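Local coordinates for protein Pbp related beta-lactamase (Pyrococcus abyssi, PDB 2QMI) that probably acts as a serine peptidase of the penicillin-binding protein and beta-lactamase family, assembled into a self-compartmentalizing octamer, at residues A[50-55]-A[194-199]; A[61-66]-A[245-250]; A[183-188]-A[201-206]. One frame throughout, in Å; residues are numbered along the deposited sequence.

Contact 1: A[50-55]-A[194-199]; sequences TPETIY and MNRSYF
Arg196 reaches from the loop 194-199 to the backbone carbonyl of Glu52 in the loop 50-55, passing the side chain of Ile54 on the way. Its CB is 4.2 Å from Ile54 CD1. CG stands beside the backbone N (chi1 -66°), CD continues the chain, and a bend at chi3 then carries NE and the guanidinium across to the other loop. There CZ lies 3.9 Å from Ile54 CD1, and that methyl sits over one face of the flat group, displaced toward its rim. At the tip, NH1 donates to Glu52 O at 2.8 Å with a fairly straight N-H...O angle of 164°. The oxygen lies almost in the guanidinium plane, while NH1 itself is tilted from the plane of the carbonyl. NH2 adds a weak, bent bond to the same oxygen, and it also has a salt bridge to Asp207. An arginine suits this place because it offers several donors around a flat group whose face still tolerates an apolar neighbour.

Ile54 supplies that neighbour. Its CD1 also comes within 3.4 Å of Arg196 O and meets the edge of the Tyr198 ring, 3.2 Å from CE2, with the two side chains roughly at right angles. Tyr198 turns its hydroxyl to Asp207, so one carboxylate serves both arginine and tyrosine. Within the loop 50-55, Thr50 OG1 accepts from Thr53 N at 3.2 Å, an ST motif whose N-H belongs to the same peptide group as the carbonyl that Arg196 holds. The whole is a loop-to-loop bridge of guanidinium and main-chain carbonyl in the beta-lactamase-type fold, made just ahead of strand 55-56 and the helix 61-74 that follows it.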
loop_
_atom_site.group_PDB
_atom_site.type_symbol
_atom_site.label_atom_id
_atom_site.label_comp_id
_atom_site.label_asym_id
_atom_site.label_seq_id
_atom_site.Cartn_x
_atom_site.Cartn_y
_atom_site.Cartn_z
ATOM N N THR A 50 2.174 43.318 -8.352
ATOM C CA THR A 50 1.975 44.762 -8.413
ATOM C C THR A 50 1.340 45.166 -9.747
ATOM O O THR A 50 1.244 44.361 -10.662
ATOM C CB THR A 50 3.305 45.506 -8.288
ATOM O OG1 THR A 50 3.989 45.464 -9.545
ATOM C CG2 THR A 50 4.173 44.861 -7.232
ATOM N N PRO A 51 0.894 46.426 -9.868
ATOM C CA PRO A 51 0.281 46.873 -11.121
ATOM C C PRO A 51 1.203 46.612 -12.312
ATOM O O PRO A 51 0.741 46.365 -13.425
ATOM C CB PRO A 51 0.071 48.367 -10.882
ATOM C CG PRO A 51 -0.161 48.441 -9.427
ATOM C CD PRO A 51 0.878 47.507 -8.867
ATOM N N GLU A 52 2.508 46.665 -12.049
ATOM C CA GLU A 52 3.544 46.472 -13.061
ATOM C C GLU A 52 3.869 45.013 -13.431
ATOM O O GLU A 52 4.227 44.737 -14.571
ATOM C CB GLU A 52 4.856 47.147 -12.609
ATOM C CG GLU A 52 4.809 48.663 -12.321
ATOM C CD GLU A 52 4.071 49.024 -11.027
ATOM O OE1 GLU A 52 3.811 48.114 -10.201
ATOM O OE2 GLU A 52 3.758 50.225 -10.831
ATOM N N THR A 53 3.765 44.090 -12.477
ATOM C CA THR A 53 4.095 42.682 -12.738
ATOM C C THR A 53 3.572 42.143 -14.073
ATOM O O THR A 53 2.442 42.410 -14.485
ATOM C CB THR A 53 3.629 41.756 -11.567
ATOM O OG1 THR A 53 3.878 40.379 -11.903
ATOM C CG2 THR A 53 2.172 41.932 -11.296
ATOM N N ILE A 54 4.425 41.385 -14.747
ATOM C CA ILE A 54 4.106 40.815 -16.042
ATOM C C ILE A 54 3.628 39.360 -15.978
ATOM O O ILE A 54 4.235 38.523 -15.312
ATOM C CB ILE A 54 5.336 40.941 -16.973
ATOM C CG1 ILE A 54 5.425 42.386 -17.477
ATOM C CG2 ILE A 54 5.256 39.951 -18.119
ATOM C CD1 ILE A 54 6.671 42.698 -18.260
ATOM N N TYR A 55 2.525 39.087 -16.679
ATOM C CA TYR A 55 1.930 37.752 -16.749
ATOM C C TYR A 55 1.698 37.410 -18.212
ATOM O O TYR A 55 1.776 38.276 -19.082
ATOM C CB TYR A 55 0.551 37.707 -16.082
ATOM C CG TYR A 55 0.445 38.201 -14.662
ATOM C CD1 TYR A 55 0.171 37.316 -13.618
ATOM C CD2 TYR A 55 0.517 39.562 -14.373
ATOM C CE1 TYR A 55 -0.039 37.778 -12.318
ATOM C CE2 TYR A 55 0.309 40.038 -13.084
ATOM C CZ TYR A 55 0.032 39.146 -12.058
ATOM O OH TYR A 55 -0.166 39.622 -10.781
ATOM N N MET A 194 3.214 50.693 -25.172
ATOM C CA MET A 194 3.353 49.481 -24.373
ATOM C C MET A 194 4.784 48.969 -24.449
ATOM O O MET A 194 5.100 48.097 -25.264
ATOM C CB MET A 194 2.375 48.424 -24.880
ATOM C CG MET A 194 0.926 48.801 -24.606
ATOM S SD MET A 194 -0.246 48.125 -25.766
ATOM C CE MET A 194 -0.396 46.410 -25.128
ATOM N N ASN A 195 5.640 49.516 -23.587
ATOM C CA ASN A 195 7.051 49.158 -23.565
ATOM C C ASN A 195 7.402 47.978 -22.673
ATOM O O ASN A 195 8.576 47.639 -22.537
ATOM C CB ASN A 195 7.882 50.375 -23.156
ATOM C CG ASN A 195 7.588 51.597 -24.019
ATOM O OD1 ASN A 195 7.717 51.554 -25.247
ATOM N ND2 ASN A 195 7.188 52.693 -23.376
ATOM N N ARG A 196 6.395 47.358 -22.063
ATOM C CA ARG A 196 6.631 46.194 -21.207
ATOM C C ARG A 196 5.680 45.052 -21.569
ATOM O O ARG A 196 5.103 44.389 -20.706
ATOM C CB ARG A 196 6.511 46.582 -19.727
ATOM C CG ARG A 196 7.617 47.547 -19.290
ATOM C CD ARG A 196 7.670 47.807 -17.787
ATOM N NE ARG A 196 7.977 46.607 -17.008
ATOM C CZ ARG A 196 7.105 45.999 -16.214
ATOM N NH1 ARG A 196 5.876 46.479 -16.092
ATOM N NH2 ARG A 196 7.454 44.905 -15.548
ATOM N N SER A 197 5.523 44.849 -22.875
ATOM C CA SER A 197 4.689 43.791 -23.424
ATOM C C SER A 197 5.648 43.011 -24.318
ATOM O O SER A 197 6.229 43.586 -25.235
ATOM C CB SER A 197 3.545 44.398 -24.240
ATOM O OG SER A 197 2.741 45.240 -23.425
ATOM N N TYR A 198 5.817 41.715 -24.067
ATOM C CA TYR A 198 6.784 40.931 -24.839
ATOM C C TYR A 198 6.318 39.630 -25.501
ATOM O O TYR A 198 5.210 39.142 -25.264
ATOM C CB TYR A 198 7.966 40.575 -23.940
ATOM C CG TYR A 198 8.473 41.681 -23.030
ATOM C CD1 TYR A 198 9.315 42.689 -23.512
ATOM C CD2 TYR A 198 8.158 41.685 -21.670
ATOM C CE1 TYR A 198 9.837 43.668 -22.661
ATOM C CE2 TYR A 198 8.674 42.657 -20.814
ATOM C CZ TYR A 198 9.511 43.643 -21.315
ATOM O OH TYR A 198 10.019 44.596 -20.463
ATOM N N PHE A 199 7.215 39.070 -26.313
ATOM C CA PHE A 199 7.018 37.799 -27.013
ATOM C C PHE A 199 8.202 36.878 -26.728
ATOM O O PHE A 199 8.036 35.690 -26.442
ATOM C CB PHE A 199 6.940 38.010 -28.530
ATOM C CG PHE A 199 5.555 38.259 -29.042
ATOM C CD1 PHE A 199 4.587 37.260 -28.972
ATOM C CD2 PHE A 199 5.217 39.485 -29.600
ATOM C CE1 PHE A 199 3.300 37.478 -29.453
ATOM C CE2 PHE A 199 3.932 39.714 -30.084
ATOM C CZ PHE A 199 2.971 38.709 -30.010
#

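Contact 2: A[61-66]-A[245-250]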
loop_
_atom_site.group_PDB
_atom_site.type_symbol
_atom_site.label_atom_id
_atom_site.label_comp_id
_atom_site.label_asym_id
_atom_site.label_seq_id
_atom_site.Cartn_x
_atom_site.Cartn_y
_atom_site.Cartn_z
ATOM N N THR A 61 -4.280 37.828 -26.749
ATOM C CA THR A 61 -3.358 38.140 -27.834
ATOM C C THR A 61 -4.159 38.170 -29.136
ATOM O O THR A 61 -3.831 38.922 -30.048
ATOM C CB THR A 61 -2.235 37.061 -27.974
ATOM O OG1 THR A 61 -1.479 36.975 -26.757
ATOM C CG2 THR A 61 -1.289 37.420 -29.115
ATOM N N LYS A 62 -5.211 37.353 -29.219
ATOM C CA LYS A 62 -6.029 37.301 -30.429
ATOM C C LYS A 62 -6.536 38.671 -30.890
ATOM O O LYS A 62 -6.577 38.937 -32.094
ATOM C CB LYS A 62 -7.208 36.340 -30.253
ATOM C CG LYS A 62 -6.819 34.851 -30.301
ATOM C CD LYS A 62 -8.053 33.948 -30.291
ATOM C CE LYS A 62 -7.692 32.467 -30.339
ATOM N NZ LYS A 62 -6.917 32.013 -29.149
ATOM N N SER A 63 -6.917 39.541 -29.954
ATOM C CA SER A 63 -7.391 40.866 -30.351
ATOM C C SER A 63 -6.282 41.622 -31.100
ATOM O O SER A 63 -6.545 42.329 -32.073
ATOM C CB SER A 63 -7.884 41.669 -29.132
ATOM O OG SER A 63 -6.873 41.882 -28.160
ATOM N N PHE A 64 -5.040 41.452 -30.656
ATOM C CA PHE A 64 -3.903 42.096 -31.300
ATOM C C PHE A 64 -3.761 41.587 -32.735
ATOM O O PHE A 64 -3.615 42.366 -33.666
ATOM C CB PHE A 64 -2.624 41.800 -30.518
ATOM C CG PHE A 64 -2.543 42.509 -29.207
ATOM C CD1 PHE A 64 -1.750 43.645 -29.063
ATOM C CD2 PHE A 64 -3.252 42.045 -28.108
ATOM C CE1 PHE A 64 -1.661 44.306 -27.841
ATOM C CE2 PHE A 64 -3.171 42.698 -26.883
ATOM C CZ PHE A 64 -2.373 43.831 -26.750
ATOM N N THR A 65 -3.815 40.271 -32.903
ATOM C CA THR A 65 -3.707 39.666 -34.216
ATOM C C THR A 65 -4.797 40.213 -35.137
ATOM O O THR A 65 -4.543 40.491 -36.313
ATOM C CB THR A 65 -3.850 38.134 -34.135
ATOM O OG1 THR A 65 -2.741 37.585 -33.415
ATOM C CG2 THR A 65 -3.902 37.522 -35.533
ATOM N N ALA A 66 -6.010 40.359 -34.606
ATOM C CA ALA A 66 -7.128 40.864 -35.398
ATOM C C ALA A 66 -6.909 42.323 -35.792
ATOM O O ALA A 66 -7.299 42.742 -36.884
ATOM C CB ALA A 66 -8.428 40.722 -34.621
ATOM N N ALA A 245 -4.032 48.580 -20.116
ATOM C CA ALA A 245 -4.920 49.727 -19.885
ATOM C C ALA A 245 -4.742 50.694 -21.060
ATOM O O ALA A 245 -5.712 51.183 -21.627
ATOM C CB ALA A 245 -4.574 50.419 -18.574
ATOM N N LYS A 246 -3.486 50.954 -21.420
ATOM C CA LYS A 246 -3.176 51.834 -22.539
ATOM C C LYS A 246 -3.815 51.241 -23.785
ATOM O O LYS A 246 -4.317 51.961 -24.645
ATOM C CB LYS A 246 -1.663 51.919 -22.752
ATOM C CG LYS A 246 -0.895 52.561 -21.614
ATOM C CD LYS A 246 0.599 52.458 -21.850
ATOM C CE LYS A 246 1.371 53.129 -20.736
ATOM N NZ LYS A 246 2.831 52.915 -20.894
ATOM N N TYR A 247 -3.779 49.914 -23.866
ATOM C CA TYR A 247 -4.338 49.172 -24.987
ATOM C C TYR A 247 -5.855 49.328 -25.041
ATOM O O TYR A 247 -6.429 49.554 -26.110
ATOM C CB TYR A 247 -3.960 47.693 -24.865
ATOM C CG TYR A 247 -4.450 46.823 -25.998
ATOM C CD1 TYR A 247 -4.065 47.075 -27.315
ATOM C CD2 TYR A 247 -5.289 45.734 -25.752
ATOM C CE1 TYR A 247 -4.503 46.263 -28.360
ATOM C CE2 TYR A 247 -5.731 44.919 -26.787
ATOM C CZ TYR A 247 -5.336 45.189 -28.088
ATOM O OH TYR A 247 -5.780 44.388 -29.111
ATOM N N LEU A 248 -6.501 49.198 -23.886
ATOM C CA LEU A 248 -7.952 49.343 -23.805
ATOM C C LEU A 248 -8.345 50.778 -24.149
ATOM O O LEU A 248 -9.342 51.009 -24.828
ATOM C CB LEU A 248 -8.435 48.982 -22.396
ATOM C CG LEU A 248 -8.578 47.474 -22.146
ATOM C CD1 LEU A 248 -8.679 47.162 -20.658
ATOM C CD2 LEU A 248 -9.803 46.981 -22.890
ATOM N N LYS A 249 -7.538 51.732 -23.689
ATOM C CA LYS A 249 -7.770 53.160 -23.927
ATOM C C LYS A 249 -8.024 53.443 -25.413
ATOM O O LYS A 249 -8.907 54.220 -25.772
ATOM C CB LYS A 249 -6.557 53.958 -23.425
ATOM C CG LYS A 249 -6.649 55.472 -23.559
ATOM C CD LYS A 249 -5.405 56.144 -22.938
ATOM C CE LYS A 249 -5.456 57.677 -23.037
ATOM N NZ LYS A 249 -6.699 58.260 -22.410
ATOM N N MET A 250 -7.254 52.787 -26.270
ATOM C CA MET A 250 -7.393 52.970 -27.706
ATOM C C MET A 250 -8.802 52.616 -28.185
ATOM O O MET A 250 -9.436 53.400 -28.898
ATOM C CB MET A 250 -6.373 52.109 -28.455
ATOM C CG MET A 250 -6.332 52.399 -29.939
ATOM S SD MET A 250 -5.867 50.972 -30.921
ATOM C CE MET A 250 -7.418 50.071 -30.906
#
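Tyr247 swings its ring out from helix 241-252 with CG opposite the backbone N (chi1 -178°), while Phe64 on helix 61-74 has CG beside its own N (chi1 -71°), and from opposite directions the two rings slide over one another. They form an offset stack, with centroids 3.9 Å apart and planes only 8° from parallel. The overlap is such that Tyr247 CZ lies over the Phe64 ring and Phe64 CZ over the Tyr247 ring; CE2 of Phe64 and CE2 of Tyr247 approach to 3.4 Å. A phenylalanine suits the site because it offers a flat, wholly apolar face, a tyrosine because it can stack and also carries a hydroxyl to the neighbouring helix.

That hydroxyl donates to Ser63 OG over 2.9 Å, the serine oxygen lying near the plane of the tyrosine ring. Ser63 OG in turn bonds to Ile60 O, one turn back, and Tyr247 OH also pairs with Tyr251 OH, so these oxygens form a short chain of polar links. Lys62, the lysine of a probable SxxK motif, points the other way, where NZ meets Ser59, Tyr160 and Asn162. The stack and the hydroxyl bond together probably hold the tyrosine ring in its rotation, joining an apolar stack to satisfied polar groups on a face of helix 61-74 turned away from Lys62, in a helix that probably carries active-site residues.

Contact 3: A[183-188]-A[201-206]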
loop_
_atom_site.group_PDB
_atom_site.type_symbol
_atom_site.label_atom_id
_atom_site.label_comp_id
_atom_site.label_asym_id
_atom_site.label_seq_id
_atom_site.Cartn_x
_atom_site.Cartn_y
_atom_site.Cartn_z
ATOM N N TYR A 183 5.861 42.648 -36.351
ATOM C CA TYR A 183 4.768 43.464 -36.873
ATOM C C TYR A 183 3.924 44.017 -35.716
ATOM O O TYR A 183 3.538 45.191 -35.726
ATOM C CB TYR A 183 3.860 42.664 -37.808
ATOM C CG TYR A 183 2.859 43.548 -38.524
ATOM C CD1 TYR A 183 3.219 44.251 -39.675
ATOM C CD2 TYR A 183 1.575 43.742 -38.012
ATOM C CE1 TYR A 183 2.329 45.125 -40.293
ATOM C CE2 TYR A 183 0.675 44.619 -38.625
ATOM C CZ TYR A 183 1.062 45.305 -39.758
ATOM O OH TYR A 183 0.202 46.199 -40.341
ATOM N N ILE A 184 3.632 43.168 -34.730
ATOM C CA ILE A 184 2.848 43.588 -33.565
ATOM C C ILE A 184 3.605 44.664 -32.790
ATOM O O ILE A 184 3.029 45.676 -32.385
ATOM C CB ILE A 184 2.577 42.415 -32.589
ATOM C CG1 ILE A 184 1.773 41.313 -33.283
ATOM C CG2 ILE A 184 1.834 42.931 -31.365
ATOM C CD1 ILE A 184 0.457 41.782 -33.875
ATOM N N LYS A 185 4.897 44.423 -32.591
ATOM C CA LYS A 185 5.785 45.333 -31.870
ATOM C C LYS A 185 5.850 46.711 -32.530
ATOM O O LYS A 185 5.637 47.739 -31.884
ATOM C CB LYS A 185 7.190 44.723 -31.816
ATOM C CG LYS A 185 8.264 45.596 -31.160
ATOM C CD LYS A 185 8.013 45.773 -29.677
ATOM C CE LYS A 185 9.242 46.333 -28.966
ATOM N NZ LYS A 185 10.425 45.425 -29.092
ATOM N N LYS A 186 6.132 46.715 -33.830
ATOM C CA LYS A 186 6.256 47.942 -34.610
ATOM C C LYS A 186 4.948 48.674 -34.902
ATOM O O LYS A 186 4.858 49.889 -34.710
ATOM C CB LYS A 186 6.946 47.631 -35.942
ATOM C CG LYS A 186 8.322 47.004 -35.818
ATOM C CD LYS A 186 9.350 48.017 -35.345
ATOM C CE LYS A 186 10.752 47.428 -35.354
ATOM N NZ LYS A 186 11.758 48.444 -34.909
ATOM N N LYS A 187 3.936 47.943 -35.363
ATOM C CA LYS A 187 2.656 48.551 -35.725
ATOM C C LYS A 187 1.623 48.749 -34.615
ATOM O O LYS A 187 0.595 49.401 -34.845
ATOM C CB LYS A 187 2.000 47.744 -36.848
ATOM C CG LYS A 187 2.906 47.453 -38.027
ATOM C CD LYS A 187 3.475 48.729 -38.629
ATOM C CE LYS A 187 4.509 48.414 -39.705
ATOM N NZ LYS A 187 4.992 49.651 -40.366
ATOM N N ILE A 188 1.878 48.217 -33.419
ATOM C CA ILE A 188 0.895 48.333 -32.341
ATOM C C ILE A 188 1.424 48.676 -30.948
ATOM O O ILE A 188 0.993 49.656 -30.343
ATOM C CB ILE A 188 0.045 47.028 -32.240
ATOM C CG1 ILE A 188 -0.795 46.858 -33.511
ATOM C CG2 ILE A 188 -0.876 47.085 -31.026
ATOM C CD1 ILE A 188 -1.603 45.563 -33.558
ATOM N N LYS A 201 11.501 35.432 -24.759
ATOM C CA LYS A 201 11.976 35.148 -23.413
ATOM C C LYS A 201 13.176 35.992 -23.014
ATOM O O LYS A 201 13.350 36.326 -21.840
ATOM C CB LYS A 201 12.349 33.674 -23.310
ATOM C CG LYS A 201 13.378 33.235 -24.343
ATOM C CD LYS A 201 13.781 31.780 -24.123
ATOM C CE LYS A 201 12.604 30.847 -24.366
ATOM N NZ LYS A 201 12.202 30.831 -25.809
ATOM N N GLU A 202 14.009 36.326 -23.993
ATOM C CA GLU A 202 15.196 37.128 -23.737
ATOM C C GLU A 202 14.827 38.503 -23.164
ATOM O O GLU A 202 15.503 39.008 -22.266
ATOM C CB GLU A 202 16.029 37.273 -25.025
ATOM C CG GLU A 202 16.631 35.954 -25.523
ATOM C CD GLU A 202 15.810 35.289 -26.635
ATOM O OE1 GLU A 202 14.562 35.334 -26.588
ATOM O OE2 GLU A 202 16.426 34.705 -27.559
ATOM N N GLU A 203 13.753 39.098 -23.681
ATOM C CA GLU A 203 13.280 40.400 -23.209
ATOM C C GLU A 203 12.656 40.277 -21.812
ATOM O O GLU A 203 12.766 41.182 -20.981
ATOM C CB GLU A 203 12.211 40.956 -24.155
ATOM C CG GLU A 203 12.565 40.979 -25.632
ATOM C CD GLU A 203 11.419 41.519 -26.479
ATOM O OE1 GLU A 203 10.366 40.831 -26.595
ATOM O OE2 GLU A 203 11.569 42.643 -27.022
ATOM N N VAL A 204 11.998 39.149 -21.559
ATOM C CA VAL A 204 11.323 38.907 -20.284
ATOM C C VAL A 204 12.263 38.626 -19.110
ATOM O O VAL A 204 12.000 39.052 -17.983
ATOM C CB VAL A 204 10.320 37.739 -20.428
ATOM C CG1 VAL A 204 9.708 37.386 -19.081
ATOM C CG2 VAL A 204 9.232 38.128 -21.426
ATOM N N GLU A 205 13.354 37.914 -19.370
ATOM C CA GLU A 205 14.300 37.588 -18.308
ATOM C C GLU A 205 15.098 38.810 -17.872
ATOM O O GLU A 205 15.816 38.766 -16.867
ATOM C CB GLU A 205 15.243 36.468 -18.761
ATOM C CG GLU A 205 16.191 36.843 -19.891
ATOM C CD GLU A 205 16.903 35.623 -20.479
ATOM O OE1 GLU A 205 17.766 35.797 -21.380
ATOM O OE2 GLU A 205 16.588 34.488 -20.044
ATOM N N LYS A 206 14.965 39.901 -18.622
ATOM C CA LYS A 206 15.670 41.133 -18.287
ATOM C C LYS A 206 14.783 42.025 -17.422
ATOM O O LYS A 206 15.279 42.917 -16.731
ATOM C CB LYS A 206 16.077 41.897 -19.553
ATOM C CG LYS A 206 17.033 41.152 -20.489
ATOM C CD LYS A 206 18.255 40.576 -19.747
ATOM C CE LYS A 206 19.039 41.650 -18.991
ATOM N NZ LYS A 206 20.207 41.072 -18.243
#
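Lys185 and Glu203 make this contact by themselves, each giving up the same small area, about 20 Å², to the other. The backbones are far apart: their CA atoms, 12.5 Å from each other, are the nearest pair between the segments, so only long side chains could meet here. Lysine and glutamate suit such a place, since both have flexible apolar stems that carry a charge well away from the backbone.

The lysine sets out from helix 180-189 with CG opposite the backbone N (chi1 177°), then bends at chi2 and again at chi4, which turns the ammonium group toward the glutamate. Glu203 comes from the opposite direction on the short helix 201-204. Its CG stands beside the backbone N, and the chain is extended beyond it (chi2 179°), presenting the carboxylate at full reach. One oxygen does the touching: Glu203 OE2 lies 3.7 Å from Lys185 NZ, while OE1 of the same carboxylate is 5.2 Å from that NZ. The pair is a long salt bridge, an attraction of charges without a short directional bond, and it probably leaves both ends some freedom to move.

The stem of Glu203 leans on the ring of Tyr198, and Lys185 touches Glu190, a second acidic residue close by. Tyr183 packs inward on helices 61-74 and 162-176 and Ile188 on Leu67, while Lys185, Lys186 and Lys187 are at least partly exposed, as in an amphipathic helix. At the start of segment 201-206, Lys201 makes a weak hydrogen bond to Arg46 O of a neighbouring subunit. The result is a surface ion pair between two helices of the beta-lactamase-type fold, flanking the loop that joins them.

Overall arrangement
Along the chain the segments run 50-55, 61-66, 183-188, 194-199, 201-206 and 245-250, all within the beta-lactamase-like part of the protein and on one side of the chain's centre. Contact 3 lies between the two segments of contact 2, whereas contact 1 alternates with both others. The centres of contacts 1 and 3 are about 10 Å apart, those of 1 and 2 about 14 Å, and those of 2 and 3 about 15 Å. Met194 packs on Phe64 and Tyr247, Phe199 on Ile184, and Ile188 on the backbone of Phe64. Loop 194-199 and helix 180-189 thus tie the surface to the buried helix pair, of which helix 61-74 probably carries active-site residues.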